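4-oxalocrotonate tautomerase family enzyme (Burkholderia sp. RPE67, PDB 6VVM) belongs to the tautomerase superfamily and joins two tandem tautomerase units, each built on a beta-alpha-beta pattern, in one chain that assembles as a trimer. Local coordinates at residues H11-L19 against T87-S95. Sequence-based numbering, arbitrary orientation.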
ATOM      1  N   HIS A  11       6.541 -11.863  16.237  1.00 37.59           N
ATOM      2  CA  HIS A  11       5.350 -12.672  16.482  1.00 34.08           C
ATOM      3  C   HIS A  11       5.523 -14.060  15.882  1.00 32.63           C
ATOM      4  O   HIS A  11       6.044 -14.211  14.774  1.00 29.68           O
ATOM      5  CB  HIS A  11       4.108 -11.996  15.903  1.00 28.58           C
ATOM      6  CG  HIS A  11       3.694 -10.762  16.646  1.00 31.16           C
ATOM      7  ND1 HIS A  11       3.285 -10.791  17.962  1.00 32.06           N
ATOM      8  CD2 HIS A  11       3.628  -9.466  16.260  1.00 33.61           C
ATOM      9  CE1 HIS A  11       2.982  -9.565  18.355  1.00 32.54           C
ATOM     10  NE2 HIS A  11       3.181  -8.742  17.341  1.00 33.48           N
ATOM     11  N   SER A  12       5.078 -15.075  16.620  1.00 29.20           N
ATOM     12  CA  SER A  12       5.292 -16.444  16.193  1.00 28.57           C
ATOM     13  C   SER A  12       4.490 -16.741  14.931  1.00 26.18           C
ATOM     14  O   SER A  12       3.541 -16.036  14.578  1.00 23.34           O
ATOM     15  CB  SER A  12       4.897 -17.426  17.299  1.00 30.93           C
ATOM     16  OG  SER A  12       3.524 -17.289  17.614  1.00 28.39           O
ATOM     17  N   ASP A  13       4.902 -17.798  14.236  1.00 26.46           N
ATOM     18  CA  ASP A  13       4.156 -18.215  13.060  1.00 27.36           C
ATOM     19  C   ASP A  13       2.744 -18.633  13.439  1.00 24.26           C
ATOM     20  O   ASP A  13       1.791 -18.340  12.711  1.00 21.87           O
ATOM     21  CB  ASP A  13       4.900 -19.338  12.347  1.00 27.82           C
ATOM     22  CG  ASP A  13       6.195 -18.852  11.698  1.00 29.43           C
ATOM     23  OD1 ASP A  13       6.281 -17.654  11.368  1.00 25.54           O
ATOM     24  OD2 ASP A  13       7.121 -19.662  11.523  1.00 31.76           O
ATOM     25  N   GLU A  14       2.584 -19.304  14.587  1.00 25.16           N
ATOM     26  CA  GLU A  14       1.241 -19.694  15.007  1.00 25.13           C
ATOM     27  C   GLU A  14       0.388 -18.466  15.305  1.00 23.81           C
ATOM     28  O   GLU A  14      -0.805 -18.441  14.995  1.00 22.76           O
ATOM     29  CB  GLU A  14       1.299 -20.623  16.229  1.00 24.76           C
ATOM     30  CG  GLU A  14      -0.094 -21.097  16.700  1.00 23.54           C
ATOM     31  CD  GLU A  14      -0.042 -22.011  17.918  1.00 28.78           C
ATOM     32  OE1 GLU A  14       1.070 -22.339  18.366  1.00 29.70           O
ATOM     33  OE2 GLU A  14      -1.119 -22.410  18.423  1.00 29.94           O
ATOM     34  N   ARG A  15       0.977 -17.433  15.903  1.00 23.42           N
ATOM     35  CA  ARG A  15       0.201 -16.228  16.167  1.00 22.53           C
ATOM     36  C   ARG A  15      -0.187 -15.525  14.871  1.00 23.14           C
ATOM     37  O   ARG A  15      -1.298 -14.996  14.756  1.00 23.73           O
ATOM     38  CB  ARG A  15       0.973 -15.275  17.078  1.00 25.98           C
ATOM     39  CG  ARG A  15       0.153 -14.067  17.473  1.00 27.91           C
ATOM     40  CD  ARG A  15       0.871 -13.199  18.467  1.00 32.75           C
ATOM     41  NE  ARG A  15       0.561 -13.559  19.849  1.00 40.30           N
ATOM     42  CZ  ARG A  15       1.178 -13.021  20.899  1.00 38.76           C
ATOM     43  NH1 ARG A  15       2.141 -12.123  20.711  1.00 38.01           N
ATOM     44  NH2 ARG A  15       0.850 -13.386  22.128  1.00 43.76           N
ATOM     45  N   LYS A  16       0.727 -15.482  13.894  1.00 21.07           N
ATOM     46  CA  LYS A  16       0.376 -14.911  12.600  1.00 23.42           C
ATOM     47  C   LYS A  16      -0.741 -15.709  11.940  1.00 21.51           C
ATOM     48  O   LYS A  16      -1.671 -15.134  11.365  1.00 20.06           O
ATOM     49  CB  LYS A  16       1.608 -14.852  11.701  1.00 20.62           C
ATOM     50  CG  LYS A  16       2.673 -13.898  12.220  1.00 25.05           C
ATOM     51  CD  LYS A  16       3.752 -13.652  11.183  1.00 30.38           C
ATOM     52  CE  LYS A  16       4.923 -14.602  11.326  1.00 29.13           C
ATOM     53  NZ  LYS A  16       6.155 -13.932  10.747  1.00 30.16           N
ATOM     54  N   ALA A  17      -0.668 -17.040  12.018  1.00 20.57           N
ATOM     55  CA  ALA A  17      -1.767 -17.868  11.528  1.00 24.26           C
ATOM     56  C   ALA A  17      -3.070 -17.582  12.280  1.00 23.43           C
ATOM     57  O   ALA A  17      -4.147 -17.550  11.675  1.00 23.36           O
ATOM     58  CB  ALA A  17      -1.389 -19.350  11.639  1.00 24.29           C
ATOM     59  N   SER A  18      -2.996 -17.345  13.593  1.00 19.90           N
ATOM     60  CA  SER A  18      -4.218 -17.025  14.334  1.00 24.78           C
ATOM     61  C   SER A  18      -4.712 -15.622  13.995  1.00 25.77           C
ATOM     62  O   SER A  18      -5.918 -15.359  14.015  1.00 22.71           O
ATOM     63  CB  SER A  18      -3.978 -17.175  15.839  1.00 26.04           C
ATOM     64  OG  SER A  18      -5.053 -16.628  16.581  1.00 31.97           O
ATOM     65  N   LEU A  19      -3.806 -14.723  13.626  1.00 21.30           N
ATOM     66  CA  LEU A  19      -4.243 -13.405  13.180  1.00 20.38           C
ATOM     67  C   LEU A  19      -4.941 -13.479  11.830  1.00 21.23           C
ATOM     68  O   LEU A  19      -5.956 -12.805  11.620  1.00 21.38           O
ATOM     69  CB  LEU A  19      -3.046 -12.462  13.102  1.00 21.25           C
ATOM     70  CG  LEU A  19      -3.381 -11.054  12.594  1.00 21.61           C
ATOM     71  CD1 LEU A  19      -4.238 -10.317  13.602  1.00 23.67           C
ATOM     72  CD2 LEU A  19      -2.093 -10.257  12.295  1.00 21.83           C
ATOM     73  N   THR A  87      -9.988  -7.623  16.797  1.00 25.96           N
ATOM     74  CA  THR A  87      -9.265  -8.853  16.468  1.00 25.55           C
ATOM     75  C   THR A  87      -7.759  -8.631  16.525  1.00 26.58           C
ATOM     76  O   THR A  87      -7.016  -9.423  17.120  1.00 25.67           O
ATOM     77  CB  THR A  87      -9.654  -9.350  15.072  1.00 22.64           C
ATOM     78  OG1 THR A  87     -11.021  -9.802  15.059  1.00 28.98           O
ATOM     79  CG2 THR A  87      -8.744 -10.503  14.663  1.00 23.82           C
ATOM     80  N   SER A  88      -7.286  -7.572  15.871  1.00 25.08           N
ATOM     81  CA  SER A  88      -5.855  -7.299  15.861  1.00 22.61           C
ATOM     82  C   SER A  88      -5.332  -7.089  17.276  1.00 25.73           C
ATOM     83  O   SER A  88      -4.301  -7.655  17.654  1.00 26.42           O
ATOM     84  CB  SER A  88      -5.569  -6.078  14.987  1.00 23.89           C
ATOM     85  OG  SER A  88      -5.909  -6.361  13.642  1.00 28.59           O
ATOM     86  N   ALA A  89      -6.054  -6.307  18.084  1.00 25.35           N
ATOM     87  CA  ALA A  89      -5.573  -6.012  19.429  1.00 27.98           C
ATOM     88  C   ALA A  89      -5.568  -7.260  20.297  1.00 27.81           C
ATOM     89  O   ALA A  89      -4.644  -7.462  21.091  1.00 26.44           O
ATOM     90  CB  ALA A  89      -6.427  -4.917  20.069  1.00 29.50           C
ATOM     91  N   SER A  90      -6.582  -8.118  20.153  1.00 24.49           N
ATOM     92  CA  SER A  90      -6.641  -9.292  21.013  1.00 28.77           C
ATOM     93  C   SER A  90      -5.601 -10.329  20.601  1.00 27.54           C
ATOM     94  O   SER A  90      -4.920 -10.896  21.463  1.00 26.77           O
ATOM     95  CB  SER A  90      -8.059  -9.878  21.014  1.00 28.98           C
ATOM     96  OG  SER A  90      -8.198 -10.879  20.033  1.00 36.22           O
ATOM     97  N   VAL A  91      -5.418 -10.550  19.293  1.00 27.12           N
ATOM     98  CA  VAL A  91      -4.471 -11.570  18.845  1.00 27.38           C
ATOM     99  C   VAL A  91      -3.036 -11.110  19.084  1.00 27.40           C
ATOM    100  O   VAL A  91      -2.199 -11.863  19.599  1.00 26.49           O
ATOM    101  CB  VAL A  91      -4.707 -11.919  17.364  1.00 25.02           C
ATOM    102  CG1 VAL A  91      -3.653 -12.904  16.875  1.00 28.74           C
ATOM    103  CG2 VAL A  91      -6.114 -12.501  17.158  1.00 22.50           C
ATOM    104  N   LEU A  92      -2.729  -9.873  18.712  1.00 22.23           N
ATOM    105  CA  LEU A  92      -1.383  -9.362  18.923  1.00 26.65           C
ATOM    106  C   LEU A  92      -1.134  -8.953  20.371  1.00 28.13           C
ATOM    107  O   LEU A  92       0.002  -8.608  20.709  1.00 27.07           O
ATOM    108  CB  LEU A  92      -1.116  -8.170  18.005  1.00 25.20           C
ATOM    109  CG  LEU A  92      -1.152  -8.424  16.503  1.00 28.75           C
ATOM    110  CD1 LEU A  92      -0.861  -7.129  15.759  1.00 23.94           C
ATOM    111  CD2 LEU A  92      -0.153  -9.505  16.142  1.00 29.72           C
ATOM    112  N   ASP A  93      -2.164  -8.979  21.218  1.00 29.57           N
ATOM    113  CA  ASP A  93      -2.027  -8.709  22.651  1.00 28.51           C
ATOM    114  C   ASP A  93      -1.554  -7.283  22.919  1.00 27.56           C
ATOM    115  O   ASP A  93      -0.605  -7.051  23.671  1.00 29.82           O
ATOM    116  CB  ASP A  93      -1.096  -9.720  23.316  1.00 29.98           C
ATOM    117  CG  ASP A  93      -1.322  -9.805  24.806  1.00 30.54           C
ATOM    118  OD1 ASP A  93      -2.456  -9.509  25.238  1.00 30.63           O
ATOM    119  OD2 ASP A  93      -0.372 -10.145  25.538  1.00 36.18           O
ATOM    120  N   VAL A  94      -2.222  -6.317  22.286  1.00 27.63           N
ATOM    121  CA  VAL A  94      -1.927  -4.902  22.470  1.00 26.65           C
ATOM    122  C   VAL A  94      -3.235  -4.162  22.696  1.00 28.28           C
ATOM    123  O   VAL A  94      -4.325  -4.695  22.490  1.00 25.47           O
ATOM    124  CB  VAL A  94      -1.178  -4.282  21.270  1.00 27.43           C
ATOM    125  CG1 VAL A  94       0.213  -4.887  21.124  1.00 32.22           C
ATOM    126  CG2 VAL A  94      -1.995  -4.454  19.999  1.00 26.74           C
ATOM    127  N   SER A  95      -3.111  -2.898  23.095  1.00 29.20           N
ATOM    128  CA  SER A  95      -4.289  -2.099  23.395  1.00 28.19           C
ATOM    129  C   SER A  95      -5.103  -1.852  22.134  1.00 26.46           C
ATOM    130  O   SER A  95      -4.552  -1.647  21.047  1.00 26.22           O
ATOM    131  CB  SER A  95      -3.882  -0.761  24.017  1.00 30.35           C
ATOM    132  OG  SER A  95      -3.627   0.184  22.997  1.00 30.54           O
TER
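R15 and H11, both touching the end of helix 74-92, are joined by a nearly straight hydrogen bond from R15 NH1 to H11 ND1 (3.3 Å, 165° at the hydrogen). NH1 lies close to the imidazole plane and ND1 in the guanidinium plane, which should restrain the ring's rotation; one ring face is turned to L92. L92 CD2 sits 3.7 Å from the ring centroid and 14° off its normal, a CH-pi contact. R15 CG lies anti to the backbone N, and the chain bends at chi3, bringing one guanidinium face over V91 O and L92 O. R15 NE is 3.2 Å from V91 O, but the poor angle rules out a hydrogen bond. V91 CG1 packs against L19 CB at 3.8 Å, while L19 CD1 reaches over S88 CA at 4.1 Å; L42 of strand 39-45 also touches L19. S12 OG N-caps helix 13-31, accepting from R15 N at 3.1 Å; D93, with positive phi, is the C-prime residue of a Schellman motif ending the other helix (V94 N to A89 O, 2.9 Å). The short axes run 159° apart, 9.8 Å at closest approach: the near-antiparallel helix pair lying on the four-stranded sheet of a fused, two-unit tautomerase fold.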